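Local coordinates for sister chromatid cohesion protein (Chaetomium thermophilum, PDB 5T8V), which probably loads cohesin onto chromatin, here represented by the C-terminal, HEAT-repeat portion of an Scc2/Nipped-B family protein, at residues Y510-E515 with K586-L591. Sequence-based numbering, arbitrary orientation.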
ATOM      1  N   TYR A 510     -35.673  -2.600 -17.224  1.00 14.79           N
ATOM      2  CA  TYR A 510     -35.952  -1.413 -18.028  1.00 15.91           C
ATOM      3  C   TYR A 510     -37.414  -1.003 -17.901  1.00 17.92           C
ATOM      4  O   TYR A 510     -37.729   0.170 -17.660  1.00 18.07           O
ATOM      5  CB  TYR A 510     -35.594  -1.674 -19.490  1.00 16.58           C
ATOM      6  CG  TYR A 510     -34.115  -1.595 -19.781  1.00 16.84           C
ATOM      7  CD1 TYR A 510     -33.509  -0.377 -20.056  1.00 16.61           C
ATOM      8  CD2 TYR A 510     -33.322  -2.734 -19.780  1.00 17.74           C
ATOM      9  CE1 TYR A 510     -32.159  -0.297 -20.319  1.00 17.05           C
ATOM     10  CE2 TYR A 510     -31.969  -2.662 -20.045  1.00 17.65           C
ATOM     11  CZ  TYR A 510     -31.394  -1.442 -20.313  1.00 17.46           C
ATOM     12  OH  TYR A 510     -30.051  -1.364 -20.576  1.00 18.58           O
ATOM     13  N   ARG A 511     -38.324  -1.967 -18.053  1.00 16.36           N
ATOM     14  CA  ARG A 511     -39.747  -1.692 -17.896  1.00 17.48           C
ATOM     15  C   ARG A 511     -40.040  -1.047 -16.547  1.00 16.29           C
ATOM     16  O   ARG A 511     -40.741  -0.034 -16.472  1.00 17.22           O
ATOM     17  CB  ARG A 511     -40.541  -2.989 -18.046  1.00 22.40           C
ATOM     18  CG  ARG A 511     -42.053  -2.802 -18.043  1.00 25.92           C
ATOM     19  CD  ARG A 511     -42.576  -2.370 -19.401  1.00 27.93           C
ATOM     20  NE  ARG A 511     -43.732  -3.175 -19.786  1.00 31.93           N
ATOM     21  CZ  ARG A 511     -44.996  -2.851 -19.541  1.00 33.92           C
ATOM     22  NH1 ARG A 511     -45.295  -1.721 -18.914  1.00 32.28           N
ATOM     23  NH2 ARG A 511     -45.970  -3.663 -19.928  1.00 37.64           N
ATOM     24  N   ALA A 512     -39.518  -1.630 -15.466  1.00 14.82           N
ATOM     25  CA  ALA A 512     -39.815  -1.119 -14.131  1.00 15.75           C
ATOM     26  C   ALA A 512     -39.296   0.303 -13.960  1.00 15.51           C
ATOM     27  O   ALA A 512     -40.002   1.178 -13.445  1.00 16.67           O
ATOM     28  CB  ALA A 512     -39.214  -2.040 -13.069  1.00 15.63           C
ATOM     29  N   THR A 513     -38.055   0.551 -14.388  1.00 14.25           N
ATOM     30  CA  THR A 513     -37.491   1.892 -14.281  1.00 14.10           C
ATOM     31  C   THR A 513     -38.342   2.900 -15.042  1.00 14.76           C
ATOM     32  O   THR A 513     -38.675   3.973 -14.522  1.00 15.62           O
ATOM     33  CB  THR A 513     -36.054   1.898 -14.804  1.00 12.93           C
ATOM     34  OG1 THR A 513     -35.287   0.905 -14.113  1.00 12.63           O
ATOM     35  CG2 THR A 513     -35.409   3.258 -14.592  1.00 12.90           C
ATOM     36  N   LEU A 514     -38.719   2.564 -16.278  1.00 14.55           N
ATOM     37  CA  LEU A 514     -39.492   3.503 -17.083  1.00 15.31           C
ATOM     38  C   LEU A 514     -40.879   3.735 -16.495  1.00 17.12           C
ATOM     39  O   LEU A 514     -41.394   4.857 -16.539  1.00 18.20           O
ATOM     40  CB  LEU A 514     -39.591   2.998 -18.521  1.00 14.84           C
ATOM     41  CG  LEU A 514     -38.332   3.222 -19.359  1.00 13.61           C
ATOM     42  CD1 LEU A 514     -38.401   2.429 -20.657  1.00 13.26           C
ATOM     43  CD2 LEU A 514     -38.143   4.703 -19.655  1.00 13.88           C
ATOM     44  N   GLU A 515     -41.502   2.693 -15.943  1.00 25.96           N
ATOM     45  CA  GLU A 515     -42.820   2.866 -15.341  1.00 29.67           C
ATOM     46  C   GLU A 515     -42.738   3.719 -14.083  1.00 30.14           C
ATOM     47  O   GLU A 515     -43.640   4.519 -13.808  1.00 31.92           O
ATOM     48  CB  GLU A 515     -43.438   1.502 -15.030  1.00 32.09           C
ATOM     49  CG  GLU A 515     -43.784   0.685 -16.267  1.00 34.66           C
ATOM     50  CD  GLU A 515     -44.915   1.291 -17.075  1.00 38.66           C
ATOM     51  OE1 GLU A 515     -45.555   2.247 -16.586  1.00 40.97           O
ATOM     52  OE2 GLU A 515     -45.161   0.813 -18.203  1.00 39.12           O
ATOM     53  N   LYS A 586     -48.159  -2.469 -13.254  1.00 93.81           N
ATOM     54  CA  LYS A 586     -48.258  -2.295 -11.817  1.00 96.67           C
ATOM     55  C   LYS A 586     -47.419  -1.099 -11.370  1.00 91.15           C
ATOM     56  O   LYS A 586     -46.581  -0.576 -12.110  1.00 90.81           O
ATOM     57  CB  LYS A 586     -47.804  -3.561 -11.093  1.00100.30           C
ATOM     58  CG  LYS A 586     -48.627  -4.793 -11.435  1.00106.60           C
ATOM     59  CD  LYS A 586     -48.075  -6.038 -10.762  1.00109.25           C
ATOM     60  CE  LYS A 586     -48.929  -7.259 -11.071  1.00112.81           C
ATOM     61  NZ  LYS A 586     -48.404  -8.490 -10.418  1.00114.03           N
ATOM     62  N   ASP A 587     -47.658  -0.662 -10.137  1.00 63.78           N
ATOM     63  CA  ASP A 587     -46.904   0.444  -9.570  1.00 59.77           C
ATOM     64  C   ASP A 587     -45.577  -0.064  -9.021  1.00 47.63           C
ATOM     65  O   ASP A 587     -45.518  -1.110  -8.368  1.00 45.71           O
ATOM     66  CB  ASP A 587     -47.710   1.132  -8.468  1.00 67.60           C
ATOM     67  CG  ASP A 587     -47.119   2.468  -8.060  1.00 68.70           C
ATOM     68  OD1 ASP A 587     -47.437   3.483  -8.715  1.00 69.27           O
ATOM     69  OD2 ASP A 587     -46.340   2.506  -7.083  1.00 68.33           O
ATOM     70  N   VAL A 588     -44.510   0.682  -9.297  1.00 40.09           N
ATOM     71  CA  VAL A 588     -43.158   0.310  -8.896  1.00 31.91           C
ATOM     72  C   VAL A 588     -42.749   1.176  -7.715  1.00 28.55           C
ATOM     73  O   VAL A 588     -42.907   2.404  -7.749  1.00 29.40           O
ATOM     74  CB  VAL A 588     -42.168   0.470 -10.063  1.00 27.58           C
ATOM     75  CG1 VAL A 588     -40.771   0.021  -9.651  1.00 26.29           C
ATOM     76  CG2 VAL A 588     -42.644  -0.315 -11.272  1.00 25.45           C
ATOM     77  N   SER A 589     -42.226   0.544  -6.673  1.00 25.39           N
ATOM     78  CA  SER A 589     -41.759   1.279  -5.511  1.00 25.31           C
ATOM     79  C   SER A 589     -40.372   1.858  -5.776  1.00 23.75           C
ATOM     80  O   SER A 589     -39.590   1.286  -6.541  1.00 21.96           O
ATOM     81  CB  SER A 589     -41.705   0.368  -4.293  1.00 26.55           C
ATOM     82  OG  SER A 589     -40.870  -0.748  -4.540  1.00 24.83           O
ATOM     83  N   PRO A 590     -40.035   2.990  -5.152  1.00 24.72           N
ATOM     84  CA  PRO A 590     -38.696   3.560  -5.373  1.00 23.43           C
ATOM     85  C   PRO A 590     -37.583   2.574  -5.076  1.00 22.26           C
ATOM     86  O   PRO A 590     -36.492   2.683  -5.651  1.00 20.74           O
ATOM     87  CB  PRO A 590     -38.665   4.769  -4.427  1.00 25.26           C
ATOM     88  CG  PRO A 590     -39.718   4.495  -3.411  1.00 27.54           C
ATOM     89  CD  PRO A 590     -40.784   3.728  -4.123  1.00 27.28           C
ATOM     90  N   LEU A 591     -37.832   1.605  -4.196  1.00 25.94           N
ATOM     91  CA  LEU A 591     -36.843   0.566  -3.933  1.00 24.83           C
ATOM     92  C   LEU A 591     -36.715  -0.371  -5.128  1.00 23.21           C
ATOM     93  O   LEU A 591     -35.603  -0.682  -5.573  1.00 21.80           O
ATOM     94  CB  LEU A 591     -37.233  -0.210  -2.675  1.00 25.94           C
ATOM     95  CG  LEU A 591     -36.107  -0.917  -1.926  1.00 24.76           C
ATOM     96  CD1 LEU A 591     -35.187   0.096  -1.264  1.00 24.99           C
ATOM     97  CD2 LEU A 591     -36.685  -1.875  -0.897  1.00 26.13           C
TER
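Val-588 lays its branched side chain on the flank of helix 509-520, meeting the helix at Ala-512 and Glu-515, one turn apart. Most of the touching is done by a single methyl, CG2, which sits against the backbone O of Ala-512 at 3.7 Å. The same methyl is 4.2 Å from CB of Ala-512. On its way along the helix it also comes within 4.2 Å of CB of Glu-515. CG2 stands anti to the carbonyl carbon of Val-588, while CG1 is anti to the backbone N (chi1 -178°) and lies more loosely beside the Ala-512 O, at 4.0 Å. The CA atoms of Ala-512 and Val-588 are 6.4 Å apart.

Glu-515 offers Val-588 only the aliphatic base of its side chain. Its carboxylate is directed instead to Arg-511, where OE2 forms a salt bridge of 2.6 Å with NH1, one turn back along the same helix. The carboxylate carbon CD lies in the guanidinium plane, at its edge; chi1 and chi2 of Glu-515, -67° and -68°, fold the chain back to reach it. The charged pair lies beyond CB of Glu-515, where Leu-579 and Tyr-585 touch both residues, and Arg-511 also makes a cation-pi contact with Trp-506.

Just after Val-588 the loop turns into helix 590-602, with Ser-589 as the N-cap: its side chain caps a backbone N of the first turn, and its own N is hydrogen-bonded to Gln-592 OE1, as in a capping box. Ser-596 of that helix touches Ala-512, continuing the packing beyond the loop, while Leu-514 of helix 509-520 packs on helix 527-550. The loop leading into helix 590-602 thus packs by one valine on helix 509-520, a small loop-to-helix contact within the all-helical HEAT-repeat solenoid of the cohesin loader.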